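Local coordinates for structural polyprotein, VP2 (Israeli acute paralysis virus, PDB 5CDD), which probably serves as a structural building block of the virus shell, being the jelly-roll capsid protein VP2 cut from a longer structural polyprotein, at residues Q7-P12 with Q63-F68; R34-L37 with S42-Y45; T54-G59 with E143-V148; G121-F126 with F160-V165. All blocks are in the same frame, centred on the assembly; numbering follows the deposited sequence.

How the contacts relate
Starting from the N-terminal helix, contact 1 closes a long loop when residues 63-68 come back to residues 7-12. Within that loop lies contact 2, in the connection between strands 13-18 and 47-51. Contact 3 opens on helix 53-57, before contact 1 has closed, and crosses it to reach the end of strand 131-146. Contact 4 crosses contact 3, joining strand 121-125 and the residue after it to the loop following strand 155-161. Contacts 1 and 3 touch, with centres 9 Å apart, and tie the N-terminal helix and helix 53-57 to one sheet. Contacts 2 and 4 also touch, across the chain's centre from contact 1, contact 4 in the edge strand of the four-stranded sheet, contact 2 in the loop before strand 47-51.

Contact 1: residues Q7-P12 with Q63-F68; sequences QFLQRP and QKLANF
With CG anti to the backbone N (chi1 -179°), Phe8 swings its ring out from the last turn of helix 2-9, and the chain of Lys64, bent at chi2 (71°), comes to lie across it. They meet at about a right angle. Lys64 CD sits over the centre of the ring, 3.7 Å from the Phe8 ring centroid, in a CH-pi contact, while Lys64 CG comes 3.5 Å from Phe8 CD1. Farther along, Lys64 NZ stands 4.6 Å from the same Phe8 centroid and 23° off the ring normal, a cation-pi interaction over the face. Lysine suits this place because its methylenes lie on the ring while its ammonium group can remain near solvent. Beneath this pair near the surface runs a buried apolar one: Leu9 CD1 meets Leu65 CD2 at 3.8 Å, again roughly at right angles. Leu9 also packs on Ile188, and Leu65 on Leu190, so this layer continues onto strand 188-193. Lys61, just ahead of residues 63-68, hydrogen-bonds through NZ to Arg11 O beyond the helix end. The contact thus joins an N-terminal helix to the loop leading into strand 68-81, on the B-I-D-G side of a picornavirus-like jelly roll.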
loop_
_atom_site.group_PDB
_atom_site.type_symbol
_atom_site.label_atom_id
_atom_site.label_comp_id
_atom_site.label_asym_id
_atom_site.label_seq_id
_atom_site.Cartn_x
_atom_site.Cartn_y
_atom_site.Cartn_z
ATOM N N GLN C 7 -31.614 50.440 21.950
ATOM C CA GLN C 7 -32.965 50.181 22.430
ATOM C C GLN C 7 -33.941 51.152 21.776
ATOM O O GLN C 7 -35.058 50.781 21.416
ATOM C CB GLN C 7 -33.033 50.340 23.949
ATOM C CG GLN C 7 -32.506 49.152 24.725
ATOM C CD GLN C 7 -33.200 47.859 24.338
ATOM O OE1 GLN C 7 -32.828 47.209 23.359
ATOM N NE2 GLN C 7 -34.226 47.488 25.095
ATOM N N PHE C 8 -33.505 52.399 21.626
ATOM C CA PHE C 8 -34.322 53.442 21.021
ATOM C C PHE C 8 -34.539 53.176 19.536
ATOM O O PHE C 8 -35.582 53.518 18.980
ATOM C CB PHE C 8 -33.648 54.804 21.226
ATOM C CG PHE C 8 -34.421 55.964 20.658
ATOM C CD1 PHE C 8 -34.312 56.305 19.312
ATOM C CD2 PHE C 8 -35.257 56.718 21.472
ATOM C CE1 PHE C 8 -35.027 57.381 18.787
ATOM C CE2 PHE C 8 -35.974 57.793 20.957
ATOM C CZ PHE C 8 -35.858 58.126 19.613
ATOM N N LEU C 9 -33.550 52.560 18.896
ATOM C CA LEU C 9 -33.641 52.253 17.476
ATOM C C LEU C 9 -34.584 51.081 17.225
ATOM O O LEU C 9 -35.031 50.868 16.098
ATOM C CB LEU C 9 -32.257 51.931 16.913
ATOM C CG LEU C 9 -31.228 53.063 16.960
ATOM C CD1 LEU C 9 -29.910 52.571 16.392
ATOM C CD2 LEU C 9 -31.733 54.259 16.170
ATOM N N GLN C 10 -34.887 50.323 18.275
ATOM C CA GLN C 10 -35.780 49.179 18.149
ATOM C C GLN C 10 -37.221 49.563 18.451
ATOM O O GLN C 10 -38.115 48.716 18.423
ATOM C CB GLN C 10 -35.340 48.057 19.088
ATOM C CG GLN C 10 -33.900 47.626 18.893
ATOM C CD GLN C 10 -33.571 46.359 19.648
ATOM O OE1 GLN C 10 -33.790 46.267 20.855
ATOM N NE2 GLN C 10 -33.037 45.370 18.939
ATOM N N ARG C 11 -37.441 50.841 18.741
ATOM C CA ARG C 11 -38.780 51.341 19.034
ATOM C C ARG C 11 -39.576 51.496 17.747
ATOM O O ARG C 11 -39.160 52.209 16.832
ATOM C CB ARG C 11 -38.706 52.697 19.737
ATOM C CG ARG C 11 -38.120 52.661 21.126
ATOM C CD ARG C 11 -38.115 54.057 21.712
ATOM N NE ARG C 11 -37.665 54.078 23.099
ATOM C CZ ARG C 11 -37.604 55.178 23.842
ATOM N NH1 ARG C 11 -37.963 56.348 23.329
ATOM N NH2 ARG C 11 -37.187 55.105 25.099
ATOM N N PRO C 12 -40.735 50.824 17.655
ATOM C CA PRO C 12 -41.570 50.920 16.455
ATOM C C PRO C 12 -42.055 52.352 16.250
ATOM O O PRO C 12 -42.401 53.028 17.214
ATOM C CB PRO C 12 -42.727 49.970 16.764
ATOM C CG PRO C 12 -42.105 48.945 17.657
ATOM C CD PRO C 12 -41.270 49.806 18.578
ATOM N N GLN C 63 -31.059 61.242 14.910
ATOM C CA GLN C 63 -30.399 62.102 15.884
ATOM C C GLN C 63 -29.896 61.303 17.059
ATOM O O GLN C 63 -29.127 61.802 17.876
ATOM C CB GLN C 63 -31.348 63.182 16.389
ATOM C CG GLN C 63 -31.855 64.075 15.291
ATOM C CD GLN C 63 -33.150 63.578 14.683
ATOM O OE1 GLN C 63 -33.329 62.385 14.437
ATOM N NE2 GLN C 63 -34.061 64.503 14.418
ATOM N N LYS C 64 -30.334 60.055 17.136
ATOM C CA LYS C 64 -29.920 59.185 18.215
ATOM C C LYS C 64 -28.529 58.634 17.938
ATOM O O LYS C 64 -27.687 58.608 18.822
ATOM C CB LYS C 64 -30.910 58.036 18.375
ATOM C CG LYS C 64 -31.102 57.626 19.813
ATOM C CD LYS C 64 -31.881 58.696 20.551
ATOM C CE LYS C 64 -31.835 58.484 22.054
ATOM N NZ LYS C 64 -32.420 59.624 22.812
ATOM N N LEU C 65 -28.284 58.205 16.708
ATOM C CA LEU C 65 -26.986 57.660 16.363
ATOM C C LEU C 65 -26.078 58.680 15.692
ATOM O O LEU C 65 -25.265 58.334 14.837
ATOM C CB LEU C 65 -27.163 56.425 15.477
ATOM C CG LEU C 65 -28.260 56.520 14.413
ATOM C CD1 LEU C 65 -27.824 57.418 13.280
ATOM C CD2 LEU C 65 -28.564 55.142 13.879
ATOM N N ALA C 66 -26.227 59.943 16.074
ATOM C CA ALA C 66 -25.388 60.996 15.527
ATOM C C ALA C 66 -23.969 60.806 16.052
ATOM O O ALA C 66 -23.773 60.341 17.176
ATOM C CB ALA C 66 -25.915 62.334 15.954
ATOM N N ASN C 67 -22.986 61.171 15.235
ATOM C CA ASN C 67 -21.582 61.039 15.603
ATOM C C ASN C 67 -21.111 59.592 15.555
ATOM O O ASN C 67 -20.061 59.251 16.097
ATOM C CB ASN C 67 -21.333 61.633 16.989
ATOM C CG ASN C 67 -21.535 63.133 17.015
ATOM O OD1 ASN C 67 -20.837 63.876 16.324
ATOM N ND2 ASN C 67 -22.499 63.585 17.806
ATOM N N PHE C 68 -21.904 58.743 14.906
ATOM C CA PHE C 68 -21.561 57.338 14.726
ATOM C C PHE C 68 -21.307 57.138 13.237
ATOM O O PHE C 68 -21.965 57.759 12.404
ATOM C CB PHE C 68 -22.694 56.435 15.203
ATOM C CG PHE C 68 -22.552 56.000 16.630
ATOM C CD1 PHE C 68 -21.478 55.210 17.023
ATOM C CD2 PHE C 68 -23.492 56.376 17.582
ATOM C CE1 PHE C 68 -21.340 54.800 18.348
ATOM C CE2 PHE C 68 -23.363 55.971 18.909
ATOM C CZ PHE C 68 -22.285 55.181 19.291
#

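Contact 2: residues R34-L37 with S42-Y45; sequences RYVL and SQKY
Val36 and Gln43 form a light, buried van der Waals contact within the long loop between strands 13-18 and 47-51, the B-C connection of the jelly roll. The chain turns back between the two segments, bringing Val36 and Ser42 to a CA-CA distance of 6.3 Å. From Val36, methyl CG2 faces the amide of Gln43, with CG2 4.1 Å from Gln43 NE2, and the two side chains cross obliquely. The other methyl, CG1, reaches the backbone of residues 42-45, lying 4.5 Å from Ser42 CA. The chain of Gln43 is bent at chi2 (63°), which folds its amide back beside the valine. That amide has its main polar partner elsewhere: OE1 accepts a hydrogen bond from Ser33 N, just ahead of residues 34-37. Ser42 OG is likewise engaged outside, with Gln39 O and Gln110 NE2, and the Gln43 backbone pairs with that of Leu109. Beyond the loop, Val36 packs on Pro285 of a neighbouring subunit, and Leu37 O hydrogen-bonds to Tyr283 OH of that subunit. Valine suits this buried site because its branched side chain offers two methyls, one to the Ser42 backbone and one to the Gln43 amide, and carries no polar group. The chemistry implies that direct attraction between the segments is modest and weakly directional; the polar bonds around them probably do more to fix the loop's shape.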
loop_
_atom_site.group_PDB
_atom_site.type_symbol
_atom_site.label_atom_id
_atom_site.label_comp_id
_atom_site.label_asym_id
_atom_site.label_seq_id
_atom_site.Cartn_x
_atom_site.Cartn_y
_atom_site.Cartn_z
ATOM N N ARG C 34 -50.274 41.292 -15.374
ATOM C CA ARG C 34 -49.882 39.938 -15.734
ATOM C C ARG C 34 -48.536 39.915 -16.463
ATOM O O ARG C 34 -47.756 38.977 -16.302
ATOM C CB ARG C 34 -50.969 39.302 -16.604
ATOM C CG ARG C 34 -50.819 37.806 -16.795
ATOM C CD ARG C 34 -51.976 37.226 -17.595
ATOM N NE ARG C 34 -51.847 35.780 -17.764
ATOM C CZ ARG C 34 -52.709 35.024 -18.437
ATOM N NH1 ARG C 34 -53.774 35.575 -19.008
ATOM N NH2 ARG C 34 -52.509 33.714 -18.538
ATOM N N TYR C 35 -48.266 40.956 -17.248
ATOM C CA TYR C 35 -47.020 41.052 -18.009
ATOM C C TYR C 35 -46.416 42.453 -17.944
ATOM O O TYR C 35 -47.017 43.379 -17.402
ATOM C CB TYR C 35 -47.274 40.707 -19.481
ATOM C CG TYR C 35 -47.732 39.289 -19.739
ATOM C CD1 TYR C 35 -46.818 38.239 -19.800
ATOM C CD2 TYR C 35 -49.083 38.999 -19.928
ATOM C CE1 TYR C 35 -47.239 36.931 -20.044
ATOM C CE2 TYR C 35 -49.514 37.694 -20.170
ATOM C CZ TYR C 35 -48.588 36.667 -20.227
ATOM O OH TYR C 35 -49.011 35.380 -20.466
ATOM N N VAL C 36 -45.217 42.589 -18.506
ATOM C CA VAL C 36 -44.503 43.865 -18.576
ATOM C C VAL C 36 -43.691 43.833 -19.867
ATOM O O VAL C 36 -42.533 43.419 -19.874
ATOM C CB VAL C 36 -43.545 44.068 -17.380
ATOM C CG1 VAL C 36 -42.770 45.368 -17.549
ATOM C CG2 VAL C 36 -44.329 44.105 -16.082
ATOM N N LEU C 37 -44.315 44.267 -20.959
ATOM C CA LEU C 37 -43.680 44.266 -22.271
ATOM C C LEU C 37 -42.665 45.381 -22.499
ATOM O O LEU C 37 -41.783 45.254 -23.347
ATOM C CB LEU C 37 -44.755 44.307 -23.359
ATOM C CG LEU C 37 -45.482 42.990 -23.661
ATOM C CD1 LEU C 37 -45.968 42.331 -22.384
ATOM C CD2 LEU C 37 -46.647 43.270 -24.593
ATOM N N SER C 42 -44.173 49.742 -16.383
ATOM C CA SER C 42 -43.625 49.085 -15.207
ATOM C C SER C 42 -44.758 48.674 -14.280
ATOM O O SER C 42 -45.920 49.004 -14.514
ATOM C CB SER C 42 -42.682 50.031 -14.464
ATOM O OG SER C 42 -41.654 50.492 -15.319
ATOM N N GLN C 43 -44.406 47.954 -13.223
ATOM C CA GLN C 43 -45.378 47.490 -12.247
ATOM C C GLN C 43 -45.725 48.654 -11.317
ATOM O O GLN C 43 -44.838 49.364 -10.844
ATOM C CB GLN C 43 -44.772 46.336 -11.448
ATOM C CG GLN C 43 -45.757 45.272 -11.000
ATOM C CD GLN C 43 -46.411 44.548 -12.163
ATOM O OE1 GLN C 43 -47.307 45.080 -12.812
ATOM N NE2 GLN C 43 -45.960 43.330 -12.434
ATOM N N LYS C 44 -47.016 48.855 -11.067
ATOM C CA LYS C 44 -47.467 49.935 -10.192
ATOM C C LYS C 44 -47.617 49.442 -8.756
ATOM O O LYS C 44 -48.118 48.342 -8.516
ATOM C CB LYS C 44 -48.809 50.495 -10.680
ATOM C CG LYS C 44 -48.764 51.175 -12.044
ATOM C CD LYS C 44 -47.943 52.458 -12.007
ATOM C CE LYS C 44 -47.852 53.101 -13.387
ATOM N NZ LYS C 44 -47.152 52.225 -14.373
ATOM N N TYR C 45 -47.182 50.264 -7.806
ATOM C CA TYR C 45 -47.270 49.918 -6.393
ATOM C C TYR C 45 -48.055 50.961 -5.603
ATOM O O TYR C 45 -48.147 52.123 -6.002
ATOM C CB TYR C 45 -45.871 49.787 -5.791
ATOM C CG TYR C 45 -44.975 50.965 -6.089
ATOM C CD1 TYR C 45 -44.238 51.022 -7.271
ATOM C CD2 TYR C 45 -44.879 52.034 -5.201
ATOM C CE1 TYR C 45 -43.427 52.114 -7.561
ATOM C CE2 TYR C 45 -44.073 53.132 -5.482
ATOM C CZ TYR C 45 -43.350 53.165 -6.664
ATOM O OH TYR C 45 -42.549 54.246 -6.947
#

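Contact 3: residues T54-G59 with E143-V148; sequences TVLKAG and EAYDLV
The ring of Tyr145 receives a methyl group of Leu56 at a slant, neither squarely over a face nor at the edge, with Leu56 CD1 3.6 Å from Tyr145 CE2. The two side chains slide past each other in opposite directions, one leaving helix 53-57 and the other the end of strand 131-146. A chi1 of 177° in Tyr145 turns its ring away from the backbone nitrogen and toward Leu56. The same Leu56 methyl has a second neighbour: Leu147 CD2 lies 4.0 Å from Leu56 CD1, and these leucines cross at about a right angle. The branched end of a leucine suits such a double contact, as Tyr145 offers a flat ring to lie along and Leu147 a second branched apolar end. Around this group, Leu56 also packs on Leu65, Leu71 and Leu185, while Leu147 touches Phe68 and Leu71. Backbone hydrogen bonds of Tyr145 with Leu71 and of Leu147 with Lys69 hold the strand side, and Asp146, between them, makes a salt bridge to Lys69. All three residues in contact are buried and meet through carbon atoms alone, which implies that this small part of the packing between helix and strand end rests on nondirectional burial of apolar surface.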
loop_
_atom_site.group_PDB
_atom_site.type_symbol
_atom_site.label_atom_id
_atom_site.label_comp_id
_atom_site.label_asym_id
_atom_site.label_seq_id
_atom_site.Cartn_x
_atom_site.Cartn_y
_atom_site.Cartn_z
ATOM N N THR C 54 -35.218 55.299 5.347
ATOM C CA THR C 54 -36.597 55.653 5.666
ATOM C C THR C 54 -36.917 55.524 7.149
ATOM O O THR C 54 -37.582 56.383 7.729
ATOM C CB THR C 54 -37.596 54.774 4.880
ATOM O OG1 THR C 54 -37.503 55.067 3.481
ATOM C CG2 THR C 54 -39.017 55.033 5.341
ATOM N N VAL C 55 -36.453 54.442 7.759
ATOM C CA VAL C 55 -36.712 54.212 9.175
ATOM C C VAL C 55 -35.746 55.018 10.045
ATOM O O VAL C 55 -36.083 55.409 11.164
ATOM C CB VAL C 55 -36.604 52.708 9.523
ATOM C CG1 VAL C 55 -35.205 52.216 9.250
ATOM C CG2 VAL C 55 -36.983 52.470 10.978
ATOM N N LEU C 56 -34.547 55.276 9.534
ATOM C CA LEU C 56 -33.588 56.060 10.301
ATOM C C LEU C 56 -34.061 57.516 10.372
ATOM O O LEU C 56 -33.528 58.302 11.150
ATOM C CB LEU C 56 -32.184 55.999 9.678
ATOM C CG LEU C 56 -31.392 54.685 9.675
ATOM C CD1 LEU C 56 -30.069 54.917 8.952
ATOM C CD2 LEU C 56 -31.133 54.193 11.099
ATOM N N LYS C 57 -35.054 57.881 9.562
ATOM C CA LYS C 57 -35.568 59.250 9.589
ATOM C C LYS C 57 -36.792 59.449 10.489
ATOM O O LYS C 57 -37.090 60.574 10.877
ATOM C CB LYS C 57 -35.883 59.760 8.168
ATOM C CG LYS C 57 -34.675 60.384 7.446
ATOM C CD LYS C 57 -35.052 61.497 6.450
ATOM C CE LYS C 57 -35.530 60.955 5.115
ATOM N NZ LYS C 57 -34.442 60.346 4.301
ATOM N N ALA C 58 -37.498 58.377 10.830
ATOM C CA ALA C 58 -38.674 58.516 11.685
ATOM C C ALA C 58 -38.358 58.357 13.170
ATOM O O ALA C 58 -37.271 57.912 13.538
ATOM C CB ALA C 58 -39.731 57.515 11.280
ATOM N N GLY C 59 -39.312 58.738 14.016
ATOM C CA GLY C 59 -39.130 58.614 15.453
ATOM C C GLY C 59 -37.893 59.291 16.001
ATOM O O GLY C 59 -37.531 59.078 17.157
ATOM N N GLU C 143 -19.780 45.562 4.598
ATOM C CA GLU C 143 -19.697 45.135 5.987
ATOM C C GLU C 143 -20.588 45.963 6.907
ATOM O O GLU C 143 -20.956 45.516 7.998
ATOM C CB GLU C 143 -18.249 45.200 6.468
ATOM C CG GLU C 143 -17.279 44.334 5.669
ATOM C CD GLU C 143 -17.751 42.894 5.520
ATOM O OE1 GLU C 143 -18.579 42.622 4.621
ATOM O OE2 GLU C 143 -17.298 42.033 6.306
ATOM N N ALA C 144 -20.933 47.170 6.466
ATOM C CA ALA C 144 -21.783 48.055 7.252
ATOM C C ALA C 144 -22.323 49.216 6.422
ATOM O O ALA C 144 -21.833 49.502 5.329
ATOM C CB ALA C 144 -21.015 48.586 8.452
ATOM N N TYR C 145 -23.341 49.877 6.962
ATOM C CA TYR C 145 -23.980 51.016 6.314
ATOM C C TYR C 145 -23.331 52.309 6.806
ATOM O O TYR C 145 -23.206 52.526 8.011
ATOM C CB TYR C 145 -25.476 51.013 6.652
ATOM C CG TYR C 145 -26.267 52.177 6.095
ATOM C CD1 TYR C 145 -26.458 52.327 4.722
ATOM C CD2 TYR C 145 -26.840 53.123 6.946
ATOM C CE1 TYR C 145 -27.201 53.391 4.210
ATOM C CE2 TYR C 145 -27.582 54.189 6.445
ATOM C CZ TYR C 145 -27.758 54.317 5.078
ATOM O OH TYR C 145 -28.491 55.369 4.582
ATOM N N ASP C 146 -22.913 53.162 5.877
ATOM C CA ASP C 146 -22.287 54.429 6.237
ATOM C C ASP C 146 -23.365 55.428 6.649
ATOM O O ASP C 146 -24.125 55.915 5.810
ATOM C CB ASP C 146 -21.502 54.988 5.052
ATOM C CG ASP C 146 -20.566 56.109 5.451
ATOM O OD1 ASP C 146 -21.034 57.088 6.073
ATOM O OD2 ASP C 146 -19.361 56.011 5.139
ATOM N N LEU C 147 -23.425 55.732 7.942
ATOM C CA LEU C 147 -24.418 56.660 8.467
ATOM C C LEU C 147 -24.189 58.104 8.031
ATOM O O LEU C 147 -25.138 58.849 7.809
ATOM C CB LEU C 147 -24.445 56.585 9.998
ATOM C CG LEU C 147 -24.831 55.241 10.626
ATOM C CD1 LEU C 147 -24.580 55.295 12.118
ATOM C CD2 LEU C 147 -26.288 54.922 10.337
ATOM N N VAL C 148 -22.931 58.498 7.895
ATOM C CA VAL C 148 -22.619 59.869 7.510
ATOM C C VAL C 148 -22.868 60.151 6.030
ATOM O O VAL C 148 -23.342 61.225 5.673
ATOM C CB VAL C 148 -21.151 60.220 7.849
ATOM C CG1 VAL C 148 -20.870 61.663 7.528
ATOM C CG2 VAL C 148 -20.890 59.981 9.313
#

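Contact 4: residues G121-F126 with F160-V165; sequences GVELDF and FPITPV
Two separate side-chain meetings, Glu123 with Ile162 and Phe126 with Val165, join these segments, whose touching parts, residues 123-126 and 162-165, run within 8° of each other. In the first, the CA-CB bond of Ile162 points toward the other segment, while that of Glu123 leaves to one flank and only the end of its chain draws nearer. The isoleucine is extended at chi2 (178°), which carries CD1 outward until it lies 4.3 Å from Glu123 OE2. This is a loose touch of a methyl on a carboxylate whose polar partners are elsewhere: Glu123 OE1 forms a salt bridge with Arg140 of a neighbouring subunit, and OE2 has a long, weak ion pair with Arg90. A long acidic side chain suits a buried site with an arginine reaching in from another chain. In the second meeting, Phe126 directs its CA-CB bond toward the other segment, and Val165 CG1 approaches the ring obliquely, 4.3 Å from Phe126 CE2. Both are buried and apolar, and the long reach of the phenylalanine ring lets them touch although their CA atoms are 9.3 Å apart. The CA atoms of Glu123 and Ile162 stand 8.9 Å apart, consistent with one strand lying between, whereas Phe126 and Val165 meet beyond the strand ends. Strands 121-125 and 155-161 flank strand 90-97, each antiparallel to it, in the C-H-E-F sheet of the jelly roll. Phe126 packs on Met91 of that middle strand and on Leu81 of strand 68-81 in the facing sheet, while Ile162 rests on Tyr92 and Val165 on Ile20.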
loop_
_atom_site.group_PDB
_atom_site.type_symbol
_atom_site.label_atom_id
_atom_site.label_comp_id
_atom_site.label_asym_id
_atom_site.label_seq_id
_atom_site.Cartn_x
_atom_site.Cartn_y
_atom_site.Cartn_z
ATOM N N GLY C 121 -41.680 37.940 0.404
ATOM C CA GLY C 121 -42.752 38.789 0.882
ATOM C C GLY C 121 -43.816 38.073 1.682
ATOM O O GLY C 121 -43.707 36.881 1.964
ATOM N N VAL C 122 -44.854 38.819 2.047
ATOM C CA VAL C 122 -45.959 38.279 2.823
ATOM C C VAL C 122 -47.284 38.813 2.277
ATOM O O VAL C 122 -47.355 39.944 1.796
ATOM C CB VAL C 122 -45.808 38.660 4.318
ATOM C CG1 VAL C 122 -45.749 40.169 4.466
ATOM C CG2 VAL C 122 -46.955 38.085 5.125
ATOM N N GLU C 123 -48.324 37.985 2.342
ATOM C CA GLU C 123 -49.653 38.356 1.862
ATOM C C GLU C 123 -50.454 39.099 2.922
ATOM O O GLU C 123 -50.191 38.980 4.118
ATOM C CB GLU C 123 -50.440 37.112 1.444
ATOM C CG GLU C 123 -49.984 36.456 0.159
ATOM C CD GLU C 123 -50.767 35.191 -0.138
ATOM O OE1 GLU C 123 -50.597 34.199 0.601
ATOM O OE2 GLU C 123 -51.562 35.190 -1.101
ATOM N N LEU C 124 -51.448 39.854 2.469
ATOM C CA LEU C 124 -52.303 40.623 3.361
ATOM C C LEU C 124 -53.740 40.609 2.847
ATOM O O LEU C 124 -54.044 41.229 1.830
ATOM C CB LEU C 124 -51.797 42.063 3.447
ATOM C CG LEU C 124 -52.613 43.042 4.294
ATOM C CD1 LEU C 124 -52.641 42.582 5.746
ATOM C CD2 LEU C 124 -52.002 44.429 4.185
ATOM N N ASP C 125 -54.617 39.891 3.546
ATOM C CA ASP C 125 -56.023 39.811 3.159
ATOM C C ASP C 125 -56.818 40.721 4.088
ATOM O O ASP C 125 -56.731 40.594 5.309
ATOM C CB ASP C 125 -56.532 38.371 3.280
ATOM C CG ASP C 125 -57.910 38.183 2.665
ATOM O OD1 ASP C 125 -58.848 38.908 3.057
ATOM O OD2 ASP C 125 -58.058 37.304 1.788
ATOM N N PHE C 126 -57.594 41.636 3.509
ATOM C CA PHE C 126 -58.380 42.581 4.293
ATOM C C PHE C 126 -59.387 41.964 5.256
ATOM O O PHE C 126 -59.630 42.505 6.335
ATOM C CB PHE C 126 -59.112 43.558 3.370
ATOM C CG PHE C 126 -58.197 44.402 2.532
ATOM C CD1 PHE C 126 -56.993 44.871 3.048
ATOM C CD2 PHE C 126 -58.550 44.754 1.235
ATOM C CE1 PHE C 126 -56.153 45.679 2.284
ATOM C CE2 PHE C 126 -57.719 45.563 0.462
ATOM C CZ PHE C 126 -56.519 46.027 0.988
ATOM N N PHE C 160 -47.682 45.860 -3.156
ATOM C CA PHE C 160 -48.426 45.640 -4.392
ATOM C C PHE C 160 -49.819 45.060 -4.176
ATOM O O PHE C 160 -50.047 44.286 -3.244
ATOM C CB PHE C 160 -47.659 44.676 -5.299
ATOM C CG PHE C 160 -46.303 45.164 -5.717
ATOM C CD1 PHE C 160 -46.173 46.189 -6.651
ATOM C CD2 PHE C 160 -45.152 44.571 -5.206
ATOM C CE1 PHE C 160 -44.914 46.613 -7.073
ATOM C CE2 PHE C 160 -43.891 44.988 -5.620
ATOM C CZ PHE C 160 -43.770 46.011 -6.556
ATOM N N PRO C 161 -50.776 45.439 -5.038
ATOM C CA PRO C 161 -52.149 44.932 -4.938
ATOM C C PRO C 161 -52.254 43.694 -5.834
ATOM O O PRO C 161 -52.169 43.807 -7.058
ATOM C CB PRO C 161 -52.995 46.089 -5.480
ATOM C CG PRO C 161 -52.067 47.287 -5.455
ATOM C CD PRO C 161 -50.752 46.681 -5.827
ATOM N N ILE C 162 -52.419 42.516 -5.240
ATOM C CA ILE C 162 -52.533 41.295 -6.034
ATOM C C ILE C 162 -53.844 41.301 -6.810
ATOM O O ILE C 162 -53.866 41.062 -8.018
ATOM C CB ILE C 162 -52.489 40.035 -5.146
ATOM C CG1 ILE C 162 -51.127 39.931 -4.457
ATOM C CG2 ILE C 162 -52.752 38.794 -5.990
ATOM C CD1 ILE C 162 -51.005 38.752 -3.513
ATOM N N THR C 163 -54.935 41.574 -6.100
ATOM C CA THR C 163 -56.262 41.627 -6.699
ATOM C C THR C 163 -56.816 43.034 -6.536
ATOM O O THR C 163 -56.347 43.797 -5.693
ATOM C CB THR C 163 -57.237 40.664 -5.999
ATOM O OG1 THR C 163 -57.477 41.118 -4.660
ATOM C CG2 THR C 163 -56.664 39.260 -5.958
ATOM N N PRO C 164 -57.823 43.398 -7.344
ATOM C CA PRO C 164 -58.412 44.734 -7.240
ATOM C C PRO C 164 -59.194 44.845 -5.933
ATOM O O PRO C 164 -59.730 43.849 -5.446
ATOM C CB PRO C 164 -59.316 44.798 -8.465
ATOM C CG PRO C 164 -59.778 43.378 -8.597
ATOM C CD PRO C 164 -58.493 42.608 -8.392
ATOM N N VAL C 165 -59.251 46.043 -5.357
ATOM C CA VAL C 165 -59.985 46.232 -4.110
ATOM C C VAL C 165 -61.482 46.154 -4.404
ATOM O O VAL C 165 -62.043 47.028 -5.066
ATOM C CB VAL C 165 -59.664 47.594 -3.469
ATOM C CG1 VAL C 165 -60.342 47.698 -2.116
ATOM C CG2 VAL C 165 -58.161 47.758 -3.323
#